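Local coordinates for protein PrhC (Penicillium brasilianum, PDB 5X9J) that acts as an isomerase in the biosynthesis of paraherquonin, a fungal meroterpenoid with a highly congested hexacyclic skeleton, at residues W93-G98 with R112-A117; Y124-L129 with E146-V151; E28-L33 with D136-V141; S67-N72 with D170-N175; G44-V49 with Y79-K84. All blocks are in the same frame, centred on the assembly; numbering follows the deposited sequence.

Interaction 1: residues W93-G98 with R112-A117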
# COMPACT_ATOMS: atom_id res chain seq x y z
N TRP B 93 7.49 8.48 9.72
CA TRP B 93 8.75 8.75 9.04
C TRP B 93 8.89 7.86 7.81
O TRP B 93 8.38 6.74 7.78
CB TRP B 93 9.96 8.55 9.98
CG TRP B 93 10.16 7.11 10.44
CD1 TRP B 93 11.04 6.21 9.93
CD2 TRP B 93 9.48 6.44 11.51
NE1 TRP B 93 10.95 5.02 10.60
CE2 TRP B 93 10.00 5.13 11.58
CE3 TRP B 93 8.48 6.81 12.42
CZ2 TRP B 93 9.55 4.19 12.52
CZ3 TRP B 93 8.04 5.88 13.35
CH2 TRP B 93 8.57 4.58 13.39
N ILE B 94 9.62 8.38 6.81
CA ILE B 94 9.88 7.62 5.59
C ILE B 94 10.90 6.53 5.86
O ILE B 94 11.91 6.75 6.55
CB ILE B 94 10.35 8.57 4.47
CG1 ILE B 94 9.29 9.62 4.19
CG2 ILE B 94 10.65 7.79 3.20
CD1 ILE B 94 9.65 10.53 3.04
N ILE B 95 10.62 5.33 5.34
CA ILE B 95 11.53 4.19 5.42
C ILE B 95 11.88 3.76 4.00
O ILE B 95 11.18 4.09 3.03
CB ILE B 95 10.93 3.00 6.19
CG1 ILE B 95 9.64 2.51 5.48
CG2 ILE B 95 10.65 3.38 7.65
CD1 ILE B 95 9.05 1.20 6.05
N ASP B 96 12.97 3.01 3.88
CA ASP B 96 13.33 2.29 2.66
C ASP B 96 13.31 3.24 1.46
O ASP B 96 12.61 3.03 0.47
CB ASP B 96 12.38 1.10 2.45
CG ASP B 96 12.82 0.16 1.33
OD1 ASP B 96 14.03 0.16 0.99
OD2 ASP B 96 11.96 -0.59 0.79
N GLU B 97 14.09 4.31 1.60
CA GLU B 97 13.98 5.45 0.69
C GLU B 97 14.35 5.10 -0.74
O GLU B 97 13.89 5.79 -1.66
CB GLU B 97 14.88 6.60 1.17
CG GLU B 97 14.24 7.44 2.24
CD GLU B 97 15.18 8.51 2.77
OE1 GLU B 97 15.75 9.28 1.96
OE2 GLU B 97 15.35 8.58 4.01
N GLY B 98 15.16 4.07 -0.95
CA GLY B 98 15.50 3.66 -2.30
C GLY B 98 14.32 3.14 -3.11
O GLY B 98 14.42 3.03 -4.33
N ARG B 112 7.34 4.71 0.95
CA ARG B 112 7.05 3.87 2.10
C ARG B 112 7.30 4.64 3.38
O ARG B 112 8.26 5.42 3.47
CB ARG B 112 7.91 2.61 2.06
CG ARG B 112 7.63 1.68 0.89
CD ARG B 112 8.55 0.47 0.98
NE ARG B 112 8.12 -0.44 2.04
CZ ARG B 112 8.78 -1.55 2.38
NH1 ARG B 112 9.91 -1.87 1.76
NH2 ARG B 112 8.30 -2.32 3.35
N ALA B 113 6.44 4.43 4.37
CA ALA B 113 6.56 5.12 5.64
C ALA B 113 6.22 4.15 6.76
O ALA B 113 5.58 3.11 6.55
CB ALA B 113 5.65 6.35 5.70
N ALA B 114 6.68 4.48 7.96
CA ALA B 114 6.33 3.75 9.16
C ALA B 114 5.80 4.75 10.18
O ALA B 114 6.09 5.95 10.11
CB ALA B 114 7.52 2.98 9.74
N CYS B 115 4.99 4.26 11.11
CA CYS B 115 4.47 5.09 12.17
C CYS B 115 4.41 4.28 13.45
O CYS B 115 4.42 3.04 13.43
CB CYS B 115 3.09 5.66 11.85
SG CYS B 115 1.84 4.39 11.62
N SER B 116 4.37 5.00 14.57
CA SER B 116 4.30 4.38 15.88
C SER B 116 3.66 5.37 16.84
O SER B 116 3.67 6.59 16.61
CB SER B 116 5.67 3.96 16.40
OG SER B 116 6.54 5.09 16.49
N ALA B 117 3.10 4.83 17.92
CA ALA B 117 2.48 5.63 18.96
C ALA B 117 2.26 4.75 20.18
O ALA B 117 2.09 3.53 20.06
CB ALA B 117 1.15 6.24 18.50
O HOH W 1 10.20 5.00 0.48

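Interaction 2: residues Y124-L129 with E146-V151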
# COMPACT_ATOMS: atom_id res chain seq x y z
N TYR B 124 1.57 0.89 19.41
CA TYR B 124 1.04 0.75 18.06
C TYR B 124 2.17 0.96 17.08
O TYR B 124 2.95 1.92 17.22
CB TYR B 124 -0.08 1.77 17.81
CG TYR B 124 -0.67 1.74 16.41
CD1 TYR B 124 -1.25 0.59 15.90
CD2 TYR B 124 -0.69 2.89 15.62
CE1 TYR B 124 -1.82 0.57 14.63
CE2 TYR B 124 -1.25 2.89 14.35
CZ TYR B 124 -1.82 1.72 13.86
OH TYR B 124 -2.40 1.71 12.62
N GLU B 125 2.28 0.07 16.10
CA GLU B 125 3.24 0.23 15.02
C GLU B 125 2.56 -0.16 13.73
O GLU B 125 1.86 -1.18 13.67
CB GLU B 125 4.50 -0.60 15.27
CG GLU B 125 5.25 -0.16 16.53
CD GLU B 125 6.39 -1.09 16.91
OE1 GLU B 125 6.40 -2.26 16.46
OE2 GLU B 125 7.27 -0.65 17.67
N ASN B 126 2.75 0.65 12.69
CA ASN B 126 2.21 0.31 11.39
C ASN B 126 3.21 0.74 10.33
O ASN B 126 4.18 1.46 10.62
CB ASN B 126 0.83 0.95 11.17
CG ASN B 126 -0.08 0.07 10.31
OD1 ASN B 126 0.41 -0.63 9.44
ND2 ASN B 126 -1.40 0.11 10.55
N GLU B 127 3.00 0.24 9.12
CA GLU B 127 3.82 0.56 7.96
C GLU B 127 2.89 0.89 6.81
O GLU B 127 1.79 0.33 6.70
CB GLU B 127 4.77 -0.58 7.61
CG GLU B 127 5.86 -0.80 8.68
CD GLU B 127 6.65 -2.09 8.50
OE1 GLU B 127 6.79 -2.56 7.34
OE2 GLU B 127 7.14 -2.63 9.51
N ASN B 128 3.32 1.82 5.97
CA ASN B 128 2.40 2.52 5.08
C ASN B 128 3.02 2.67 3.71
O ASN B 128 4.24 2.61 3.54
CB ASN B 128 2.03 3.91 5.64
CG ASN B 128 1.52 3.86 7.09
OD1 ASN B 128 0.33 4.00 7.35
ND2 ASN B 128 2.44 3.66 8.04
N LEU B 129 2.17 2.90 2.72
CA LEU B 129 2.58 3.42 1.42
C LEU B 129 1.76 4.68 1.20
O LEU B 129 0.53 4.64 1.29
CB LEU B 129 2.38 2.39 0.31
CG LEU B 129 3.02 2.65 -1.08
CD1 LEU B 129 2.31 3.78 -1.85
CD2 LEU B 129 4.48 2.95 -0.98
N GLU B 146 -3.33 6.68 1.03
CA GLU B 146 -2.58 5.95 2.04
C GLU B 146 -2.97 4.48 2.05
O GLU B 146 -4.16 4.15 2.09
CB GLU B 146 -2.78 6.54 3.44
CG GLU B 146 -2.07 5.69 4.50
CD GLU B 146 -2.15 6.25 5.92
OE1 GLU B 146 -1.06 6.56 6.47
OE2 GLU B 146 -3.27 6.35 6.49
N PHE B 147 -1.97 3.61 2.04
CA PHE B 147 -2.12 2.20 2.33
C PHE B 147 -1.44 1.91 3.66
O PHE B 147 -0.36 2.42 3.93
CB PHE B 147 -1.45 1.33 1.27
CG PHE B 147 -2.13 1.38 -0.04
CD1 PHE B 147 -1.97 2.47 -0.88
CD2 PHE B 147 -2.94 0.33 -0.44
CE1 PHE B 147 -2.62 2.52 -2.11
CE2 PHE B 147 -3.58 0.35 -1.66
CZ PHE B 147 -3.42 1.45 -2.50
N PHE B 148 -2.06 1.07 4.48
CA PHE B 148 -1.48 0.72 5.76
C PHE B 148 -1.75 -0.75 5.97
O PHE B 148 -2.49 -1.37 5.20
CB PHE B 148 -2.07 1.57 6.90
CG PHE B 148 -3.57 1.57 6.91
CD1 PHE B 148 -4.28 2.49 6.15
CD2 PHE B 148 -4.27 0.60 7.61
CE1 PHE B 148 -5.66 2.46 6.12
CE2 PHE B 148 -5.65 0.56 7.58
CZ PHE B 148 -6.35 1.50 6.84
N ASP B 149 -1.15 -1.32 7.00
CA ASP B 149 -1.44 -2.71 7.35
C ASP B 149 -2.76 -2.73 8.10
O ASP B 149 -2.86 -2.22 9.22
CB ASP B 149 -0.32 -3.33 8.17
CG ASP B 149 -0.53 -4.82 8.41
OD1 ASP B 149 0.38 -5.60 8.04
OD2 ASP B 149 -1.59 -5.22 8.95
N ALA B 150 -3.78 -3.30 7.47
CA ALA B 150 -5.12 -3.25 8.03
C ALA B 150 -5.25 -4.13 9.26
O ALA B 150 -6.11 -3.89 10.11
CB ALA B 150 -6.16 -3.64 6.97
N VAL B 151 -4.42 -5.17 9.37
CA VAL B 151 -4.50 -6.04 10.54
C VAL B 151 -3.90 -5.34 11.76
O VAL B 151 -4.44 -5.43 12.86
CB VAL B 151 -3.82 -7.39 10.25
CG1 VAL B 151 -3.54 -8.15 11.56
CG2 VAL B 151 -4.70 -8.24 9.31

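Interaction 3: residues E28-L33 with D136-V141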
# COMPACT_ATOMS: atom_id res chain seq x y z
N GLU B 28 13.89 16.79 -6.53
CA GLU B 28 14.29 17.13 -5.17
C GLU B 28 13.16 17.81 -4.40
O GLU B 28 12.96 17.52 -3.22
CB GLU B 28 15.53 18.03 -5.19
CG GLU B 28 16.75 17.36 -5.81
CD GLU B 28 17.91 18.32 -6.02
OE1 GLU B 28 18.80 18.38 -5.16
OE2 GLU B 28 17.93 19.02 -7.05
N LYS B 29 12.42 18.71 -5.06
CA LYS B 29 11.28 19.35 -4.40
C LYS B 29 10.24 18.32 -3.98
O LYS B 29 9.63 18.44 -2.91
CB LYS B 29 10.64 20.39 -5.32
CG LYS B 29 11.52 21.58 -5.69
CD LYS B 29 10.72 22.58 -6.50
CE LYS B 29 11.59 23.35 -7.48
NZ LYS B 29 10.77 24.15 -8.44
N LEU B 30 9.99 17.31 -4.82
CA LEU B 30 9.00 16.31 -4.47
C LEU B 30 9.48 15.47 -3.29
O LEU B 30 8.70 15.17 -2.38
CB LEU B 30 8.69 15.43 -5.68
CG LEU B 30 7.84 16.10 -6.77
CD1 LEU B 30 7.81 15.27 -8.04
CD2 LEU B 30 6.41 16.34 -6.28
N ILE B 31 10.76 15.09 -3.29
CA ILE B 31 11.31 14.34 -2.17
C ILE B 31 11.25 15.17 -0.90
O ILE B 31 10.84 14.68 0.16
CB ILE B 31 12.74 13.87 -2.49
CG1 ILE B 31 12.72 12.83 -3.61
CG2 ILE B 31 13.44 13.29 -1.24
CD1 ILE B 31 14.08 12.57 -4.23
N ALA B 32 11.61 16.46 -0.99
CA ALA B 32 11.53 17.34 0.17
C ALA B 32 10.10 17.46 0.67
O ALA B 32 9.85 17.52 1.88
CB ALA B 32 12.10 18.72 -0.17
N LEU B 33 9.14 17.53 -0.26
CA LEU B 33 7.74 17.63 0.15
C LEU B 33 7.31 16.39 0.93
O LEU B 33 6.60 16.49 1.93
CB LEU B 33 6.85 17.84 -1.08
CG LEU B 33 5.37 18.02 -0.77
CD1 LEU B 33 5.15 19.30 0.01
CD2 LEU B 33 4.53 18.02 -2.05
N ASP B 136 1.68 22.36 -8.66
CA ASP B 136 2.63 22.45 -9.76
C ASP B 136 3.98 22.98 -9.31
O ASP B 136 5.02 22.56 -9.83
CB ASP B 136 2.07 23.33 -10.87
CG ASP B 136 2.39 22.78 -12.24
OD1 ASP B 136 1.45 22.29 -12.90
OD2 ASP B 136 3.58 22.81 -12.62
N ASP B 137 4.00 23.90 -8.35
CA ASP B 137 5.27 24.37 -7.81
C ASP B 137 5.83 23.44 -6.73
O ASP B 137 6.88 23.76 -6.16
CB ASP B 137 5.14 25.79 -7.26
CG ASP B 137 4.01 25.92 -6.25
OD1 ASP B 137 3.45 24.88 -5.83
OD2 ASP B 137 3.70 27.06 -5.85
N CYS B 138 5.15 22.33 -6.44
CA CYS B 138 5.57 21.34 -5.45
C CYS B 138 5.59 21.89 -4.03
O CYS B 138 6.28 21.33 -3.17
CB CYS B 138 6.95 20.75 -5.78
SG CYS B 138 7.02 19.93 -7.35
N ALA B 139 4.86 22.96 -3.76
CA ALA B 139 4.87 23.53 -2.42
C ALA B 139 3.74 23.01 -1.55
O ALA B 139 3.86 23.05 -0.32
CB ALA B 139 4.80 25.06 -2.48
N LEU B 140 2.65 22.52 -2.15
CA LEU B 140 1.50 22.07 -1.38
C LEU B 140 1.08 20.68 -1.81
O LEU B 140 1.41 20.21 -2.90
CB LEU B 140 0.32 23.04 -1.53
CG LEU B 140 0.54 24.46 -0.99
CD1 LEU B 140 -0.52 25.39 -1.54
CD2 LEU B 140 0.49 24.45 0.52
N VAL B 141 0.33 20.02 -0.94
CA VAL B 141 -0.21 18.70 -1.22
C VAL B 141 -1.67 18.87 -1.61
O VAL B 141 -2.45 19.49 -0.88
CB VAL B 141 -0.06 17.76 -0.00
CG1 VAL B 141 -0.77 16.46 -0.26
CG2 VAL B 141 1.45 17.52 0.30
O HOH W 2 8.92 20.91 -1.99

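Interaction 4: residues S67-N72 with D170-N175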
# COMPACT_ATOMS: atom_id res chain seq x y z
N SER B 67 -13.08 2.30 5.93
CA SER B 67 -13.73 3.30 5.10
C SER B 67 -12.76 3.81 4.05
O SER B 67 -11.59 4.10 4.33
CB SER B 67 -14.24 4.46 5.95
OG SER B 67 -14.82 5.44 5.10
N THR B 68 -13.25 3.90 2.82
CA THR B 68 -12.48 4.43 1.70
C THR B 68 -13.07 5.74 1.20
O THR B 68 -12.64 6.25 0.17
CB THR B 68 -12.39 3.40 0.57
OG1 THR B 68 -13.71 3.03 0.17
CG2 THR B 68 -11.63 2.15 1.04
N ARG B 69 -14.04 6.29 1.91
CA ARG B 69 -14.57 7.60 1.54
C ARG B 69 -13.50 8.66 1.74
O ARG B 69 -12.90 8.74 2.81
CB ARG B 69 -15.81 7.94 2.38
CG ARG B 69 -16.41 9.30 2.03
CD ARG B 69 -17.68 9.61 2.84
NE ARG B 69 -17.38 9.89 4.25
CZ ARG B 69 -17.00 11.09 4.71
NH1 ARG B 69 -16.88 12.12 3.88
NH2 ARG B 69 -16.75 11.24 6.00
N PRO B 70 -13.24 9.50 0.74
CA PRO B 70 -12.21 10.54 0.90
C PRO B 70 -12.60 11.56 1.96
O PRO B 70 -13.78 11.90 2.11
CB PRO B 70 -12.14 11.18 -0.49
CG PRO B 70 -13.49 10.91 -1.10
CD PRO B 70 -13.90 9.56 -0.58
N LEU B 71 -11.61 12.04 2.69
CA LEU B 71 -11.82 13.04 3.73
C LEU B 71 -11.26 14.38 3.28
O LEU B 71 -10.15 14.45 2.75
CB LEU B 71 -11.17 12.63 5.05
CG LEU B 71 -11.62 11.32 5.71
CD1 LEU B 71 -11.00 11.24 7.10
CD2 LEU B 71 -13.13 11.25 5.79
N ASN B 72 -12.01 15.45 3.52
CA ASN B 72 -11.52 16.79 3.23
C ASN B 72 -10.70 17.31 4.41
O ASN B 72 -10.50 16.61 5.42
CB ASN B 72 -12.68 17.72 2.85
CG ASN B 72 -13.70 17.89 3.96
OD1 ASN B 72 -13.37 17.88 5.14
ND2 ASN B 72 -14.97 18.04 3.57
N ASP B 170 -13.71 4.74 15.35
CA ASP B 170 -14.61 3.88 14.59
C ASP B 170 -15.56 4.69 13.72
O ASP B 170 -15.88 4.29 12.59
CB ASP B 170 -15.40 2.99 15.53
CG ASP B 170 -15.44 1.55 15.06
OD1 ASP B 170 -14.37 1.05 14.65
OD2 ASP B 170 -16.53 0.94 15.10
N SER B 171 -16.03 5.84 14.22
CA SER B 171 -16.95 6.65 13.44
C SER B 171 -16.31 7.18 12.16
O SER B 171 -17.03 7.51 11.21
CB SER B 171 -17.49 7.81 14.29
OG SER B 171 -16.46 8.74 14.60
N TRP B 172 -14.98 7.24 12.10
CA TRP B 172 -14.26 7.57 10.87
C TRP B 172 -13.78 6.34 10.10
O TRP B 172 -13.80 6.35 8.87
CB TRP B 172 -13.06 8.47 11.18
CG TRP B 172 -13.48 9.82 11.69
CD1 TRP B 172 -13.46 10.26 12.99
CD2 TRP B 172 -14.01 10.89 10.91
NE1 TRP B 172 -13.94 11.54 13.06
CE2 TRP B 172 -14.29 11.96 11.80
CE3 TRP B 172 -14.28 11.06 9.55
CZ2 TRP B 172 -14.82 13.17 11.37
CZ3 TRP B 172 -14.81 12.27 9.12
CH2 TRP B 172 -15.08 13.31 10.03
N CYS B 173 -13.39 5.28 10.80
CA CYS B 173 -12.69 4.14 10.20
C CYS B 173 -13.62 3.08 9.63
O CYS B 173 -13.29 2.46 8.62
CB CYS B 173 -11.77 3.47 11.23
SG CYS B 173 -10.41 4.48 11.72
N ALA B 174 -14.75 2.83 10.28
CA ALA B 174 -15.58 1.68 9.95
C ALA B 174 -16.23 1.83 8.57
O ALA B 174 -16.42 2.94 8.06
CB ALA B 174 -16.66 1.46 11.01
N ASN B 175 -16.58 0.69 7.99
CA ASN B 175 -17.29 0.66 6.71
C ASN B 175 -18.70 1.23 6.80
O ASN B 175 -19.58 0.62 7.41
CB ASN B 175 -17.35 -0.78 6.19
CG ASN B 175 -16.05 -1.21 5.57
OD1 ASN B 175 -15.41 -0.43 4.87
ND2 ASN B 175 -15.64 -2.45 5.83

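Interaction 5: residues G44-V49 with Y79-K84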
# COMPACT_ATOMS: atom_id res chain seq x y z
N GLY B 44 2.95 16.71 15.24
CA GLY B 44 1.64 16.86 15.85
C GLY B 44 0.98 18.22 15.68
O GLY B 44 -0.06 18.46 16.30
N ASP B 45 1.54 19.10 14.85
CA ASP B 45 1.05 20.47 14.71
C ASP B 45 -0.07 20.49 13.67
O ASP B 45 0.18 20.43 12.47
CB ASP B 45 2.18 21.41 14.32
CG ASP B 45 1.76 22.88 14.30
OD1 ASP B 45 0.56 23.18 14.09
OD2 ASP B 45 2.64 23.74 14.50
N MET B 46 -1.31 20.63 14.15
CA MET B 46 -2.47 20.57 13.27
C MET B 46 -2.50 21.72 12.28
O MET B 46 -2.90 21.55 11.12
CB MET B 46 -3.75 20.56 14.11
CG MET B 46 -4.91 19.81 13.49
SD MET B 46 -4.44 18.18 12.87
CE MET B 46 -3.59 17.45 14.29
N GLU B 47 -2.07 22.91 12.71
CA GLU B 47 -2.11 24.05 11.81
C GLU B 47 -1.10 23.88 10.69
O GLU B 47 -1.38 24.22 9.54
CB GLU B 47 -1.85 25.35 12.58
CG GLU B 47 -2.62 25.46 13.91
CD GLU B 47 -4.13 25.40 13.75
OE1 GLU B 47 -4.64 25.75 12.66
OE2 GLU B 47 -4.82 24.99 14.71
N ALA B 48 0.09 23.34 11.00
CA ALA B 48 1.06 23.06 9.95
C ALA B 48 0.55 21.97 9.00
O ALA B 48 0.82 22.03 7.79
CB ALA B 48 2.40 22.65 10.57
N VAL B 49 -0.16 20.97 9.52
CA VAL B 49 -0.76 19.94 8.66
C VAL B 49 -1.63 20.59 7.60
O VAL B 49 -1.42 20.41 6.39
CB VAL B 49 -1.57 18.93 9.49
CG1 VAL B 49 -2.45 18.07 8.58
CG2 VAL B 49 -0.66 18.04 10.31
N TYR B 79 -10.53 13.83 12.40
CA TYR B 79 -9.98 12.49 12.57
C TYR B 79 -8.70 12.52 13.39
O TYR B 79 -8.49 11.67 14.27
CB TYR B 79 -9.73 11.84 11.21
CG TYR B 79 -9.02 10.51 11.32
CD1 TYR B 79 -9.71 9.37 11.72
CD2 TYR B 79 -7.66 10.40 11.07
CE1 TYR B 79 -9.07 8.15 11.84
CE2 TYR B 79 -7.01 9.18 11.19
CZ TYR B 79 -7.72 8.06 11.57
OH TYR B 79 -7.08 6.85 11.70
N PHE B 80 -7.82 13.50 13.12
CA PHE B 80 -6.58 13.59 13.88
C PHE B 80 -6.83 13.89 15.36
O PHE B 80 -6.10 13.41 16.23
CB PHE B 80 -5.65 14.64 13.27
CG PHE B 80 -4.96 14.18 12.00
CD1 PHE B 80 -3.93 14.93 11.45
CD2 PHE B 80 -5.33 13.00 11.37
CE1 PHE B 80 -3.29 14.51 10.28
CE2 PHE B 80 -4.69 12.58 10.20
CZ PHE B 80 -3.67 13.33 9.66
N GLU B 81 -7.87 14.66 15.66
CA GLU B 81 -8.22 14.90 17.05
C GLU B 81 -8.61 13.61 17.76
O GLU B 81 -8.18 13.36 18.89
CB GLU B 81 -9.36 15.92 17.15
CG GLU B 81 -8.95 17.34 16.76
CD GLU B 81 -7.75 17.85 17.55
OE1 GLU B 81 -6.70 18.12 16.93
OE2 GLU B 81 -7.87 17.97 18.79
N GLU B 82 -9.40 12.75 17.10
CA GLU B 82 -9.74 11.46 17.69
C GLU B 82 -8.49 10.63 17.95
O GLU B 82 -8.37 9.97 19.00
CB GLU B 82 -10.70 10.69 16.79
CG GLU B 82 -12.03 11.38 16.59
CD GLU B 82 -12.88 11.45 17.86
OE1 GLU B 82 -12.57 10.73 18.85
OE2 GLU B 82 -13.86 12.22 17.87
N TRP B 83 -7.54 10.66 17.02
CA TRP B 83 -6.27 9.99 17.24
C TRP B 83 -5.57 10.53 18.48
O TRP B 83 -5.04 9.76 19.29
CB TRP B 83 -5.36 10.14 16.03
CG TRP B 83 -4.13 9.37 16.27
CD1 TRP B 83 -2.93 9.84 16.75
CD2 TRP B 83 -3.98 7.96 16.11
NE1 TRP B 83 -2.04 8.80 16.87
CE2 TRP B 83 -2.66 7.63 16.49
CE3 TRP B 83 -4.83 6.94 15.67
CZ2 TRP B 83 -2.16 6.32 16.43
CZ3 TRP B 83 -4.34 5.64 15.62
CH2 TRP B 83 -3.03 5.35 16.00
N LYS B 84 -5.54 11.86 18.65
CA LYS B 84 -4.82 12.44 19.78
C LYS B 84 -5.48 12.10 21.12
O LYS B 84 -4.78 12.03 22.13
CB LYS B 84 -4.71 13.96 19.61
CG LYS B 84 -3.81 14.40 18.46
CD LYS B 84 -3.51 15.89 18.55
CE LYS B 84 -2.45 16.30 17.53
NZ LYS B 84 -1.38 17.16 18.13

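Interaction 1: residues W93-G98 with R112-A117
Trp93 and Ala114 form an antiparallel hydrogen-bonded pair: Trp93 N gives its proton to Ala114 O at 2.9 Å, and Ala114 N returns one to Trp93 O at 2.8 Å. The indole of Trp93 lies back over the same partner. Its CG stands between the backbone N and the carbonyl carbon (chi1 65°), which swings the ring across the neighbouring strand, where the CB of Ala114 makes a CH-pi contact 4.0 Å from the centroid of the six-membered ring of Trp93. At the ring edge, Ser116 OG comes to 3.6 Å from Trp93 CZ3. One step on, Ile94 and Ala113 make the non-hydrogen-bonded pair, and Ile95 N then donates to Arg112 O at 3.0 Å from above the carbonyl plane.

Beyond this the two segments are joined by side chains and a water. Arg112 bends at chi3 and sets NH1 against Asp96 OD2 at 2.6 Å, a salt bridge in which NH1 comes to the anti side of OD2, tilted out of the carboxylate plane; the two planes stand 79° apart. Ile95 CD1 lies over one guanidinium face, and the water links Ile95 O with Arg112 N. Asp96 packs on Trp145 and Arg112 on Cys62, both of the second subunit. Strand 108-119 is flanked on its other edge by strand 124-134, while Ile94 packs against Ala34, His35 and Cys38 of helix 26-43.

Interaction 2: residues Y124-L129 with E146-V151
Glu146 faces Leu129 through its backbone, its CA directed at Leu129 O, while its OE2 is bonded to Gln61 on the adjoining strand. Phe147 follows as the hydrogen-bonded partner of Leu129: Phe147 N donates to Leu129 O at 2.8 Å, almost straight at 175°, and Leu129 N answers to Phe147 O, also at 2.8 Å. Leu129 O sits at the edge of the Phe147 ring, in its plane, and Leu129 CB touches Phe147 CB at 4.1 Å. This is the hairpin of strands 124-134 and 141-148, and both side chains also pack on Leu129 of the second subunit, at the dimer interface.

Phe148 CA makes a CA-H...O contact of 3.4 Å with Glu127 O. Asp149 then meets the amide of Asn126 twice: its N donates to Asn126 OD1 at 3.0 Å, and its O accepts from Asn126 ND2 at 3.1 Å. OD1 also accepts from Glu127 N on an in-plane lone pair, and ND2 donates almost straight to Tyr124 OH. Were Asn126 replaced by an alanine, Asp149 would be likely to lose both amide bonds and Tyr124 OH its donor, leaving Asp149 N the weak bond to Glu127 O. Asp149 caps helix 150-162, OD2 accepting weakly from Val151 N and bonding Ser65 of the second subunit.

Interaction 3: residues E28-L33 with D136-V141
An Asx turn shapes the connection between strands 124-134 and 141-148 where it meets helix 26-43: Asp137 OD1 accepts from Ala139 N at 3.2 Å, approached from above the carboxylate plane, and is also bonded by Thr135. The turn presents Cys138, whose backbone has positive phi, to the helix. Cys138 CB touches Lys29 CB at 3.7 Å. With SG beside its own backbone N and turned away from the carbonyl carbon (chi1 -60°), the sulfur of Cys138 comes against the end of Leu30, 3.8 Å from CD2.

One helical turn beyond Lys29, Leu33 carries the rest of the contact. Its CG is opposite the backbone N (chi1 -177°), and both methyls lie against Cys138 O. CD1 also nears Ala139 O, while CD2 of Leu33 reaches Leu140 O and meets Val141 CG2, each at 3.9 Å, the two branched side chains slanting past one another. Leu33 also packs on Leu52 and Ala134, and Leu30 on Ala134 and Val102, continuing the apolar layer toward the sheet.

No direct hydrogen bond joins the two segments. A single water spans them, donating to Lys29 O at 2.7 Å and to Cys138 O at 2.9 Å. The helix is therefore held to the turn chiefly by apolar packing of Cys138 and the leucines; Lys29 O keeps its helical bond from Leu33 N, and the water bridges two acceptors that cannot bond each other.

Interaction 4: residues S67-N72 with D170-N175
Leu71 and Arg69 meet the CE3-CZ3 side of the Trp172 indole. Leu71 CD2 touches CZ3 of Trp172 at 3.9 Å and lies as near to CE3, the two side chains slanting past each other. Beside it, Arg69 brings NH2 to 3.8 Å from Trp172 CZ3, so that the indole carbon stands at the edge of the guanidinium, near its plane. The planes of the two flat groups are 35° apart. Arg69 runs out from the loop with CG opposite its backbone N (chi1 -180°) and bends at chi3; its NH1 forms a salt bridge with Glu75 of helix 73-86, against which Trp172 also leans. The contact thus joins the loop between strand 57-61 and helix 73-86 to the last turn of helix 167-173, at the surface of the subunit.

Where that helix ends, Cys173 O accepts from Ser67 N at 2.7 Å, a nearly straight bond at 165°. Ser67 CB settles among the terminal carbonyls, 3.4 Å from Ala174 O and 3.5 Å from Trp172 O. Its OG receives a weak bond from Arg69 N, 3.4 Å long, within the loop. Cys173 has its CB directed away from the loop, and its side chain packs on Tyr79 and Lys153.

Interaction 5: residues G44-V49 with Y79-K84
Met46 and Phe80 slant past one another, with the thioether at the rim of the ring. Met46 SD lies 3.6 Å from Phe80 CD1 and 4.9 Å from the ring centroid, 76° off the ring normal, which makes this an edge-on Met-aromatic contact. The methionine chain folds at chi2 (48°) and again at chi3, curling CE back to the base of the phenylalanine, 3.6 Å from Phe80 CB and in the plane of the ring. From there the methyl meets Lys84 tip to tip, with Met46 CE and Lys84 CE 3.6 Å apart. Further along helix 46-51, Val49 sets CG1 at 4.0 Å from Phe80 CE1, extending the apolar patch.

Lys84 lies one turn beyond Phe80 on helix 73-86 and stretches out until a bend at chi4 directs its ammonium to the loop ahead of helix 46-51. There NZ donates to Gly44 O at 2.6 Å, on a lone pair in the carbonyl plane. Gly44 has positive phi, and a CB on it would come tightly against the same NZ. Asp45 then caps helix 46-51, its OD1 accepting from Ala48 N and, weakly, from Glu47 N.

With Met46 cut back to an alanine, the edge of Phe80 would probably lose its sulfur and methyl contacts, and Lys84 CE the methyl it rests against. The chemistry is thus divided: sulfur and methyl groups pack against Phe80 between the two helices, while one charged hydrogen bond at the margin ties helix 73-86 to the carbonyl that precedes the cap.

Interactions 1 and 2 share one sheet, their centres 10 Å apart, and are joined directly where strands 108-119 and 124-134 pair: Ala113 O lies 2.7 Å from Asn128 N. Both also touch the second subunit of the homodimer. Trp83 of helix 73-86 ties interaction 5 to this sheet, packing on Ala117 of interaction 1 and, with CH2 3.4 Å from Tyr124 CD2, on interaction 2. Interactions 4 and 5 meet through helix 73-86, where Trp172 CB lies 3.5 Å from Tyr79 CD1. Interaction 3 touches none of the others; interaction 1 comes closest, with nearest atoms about 5 Å apart and centres about 18 Å.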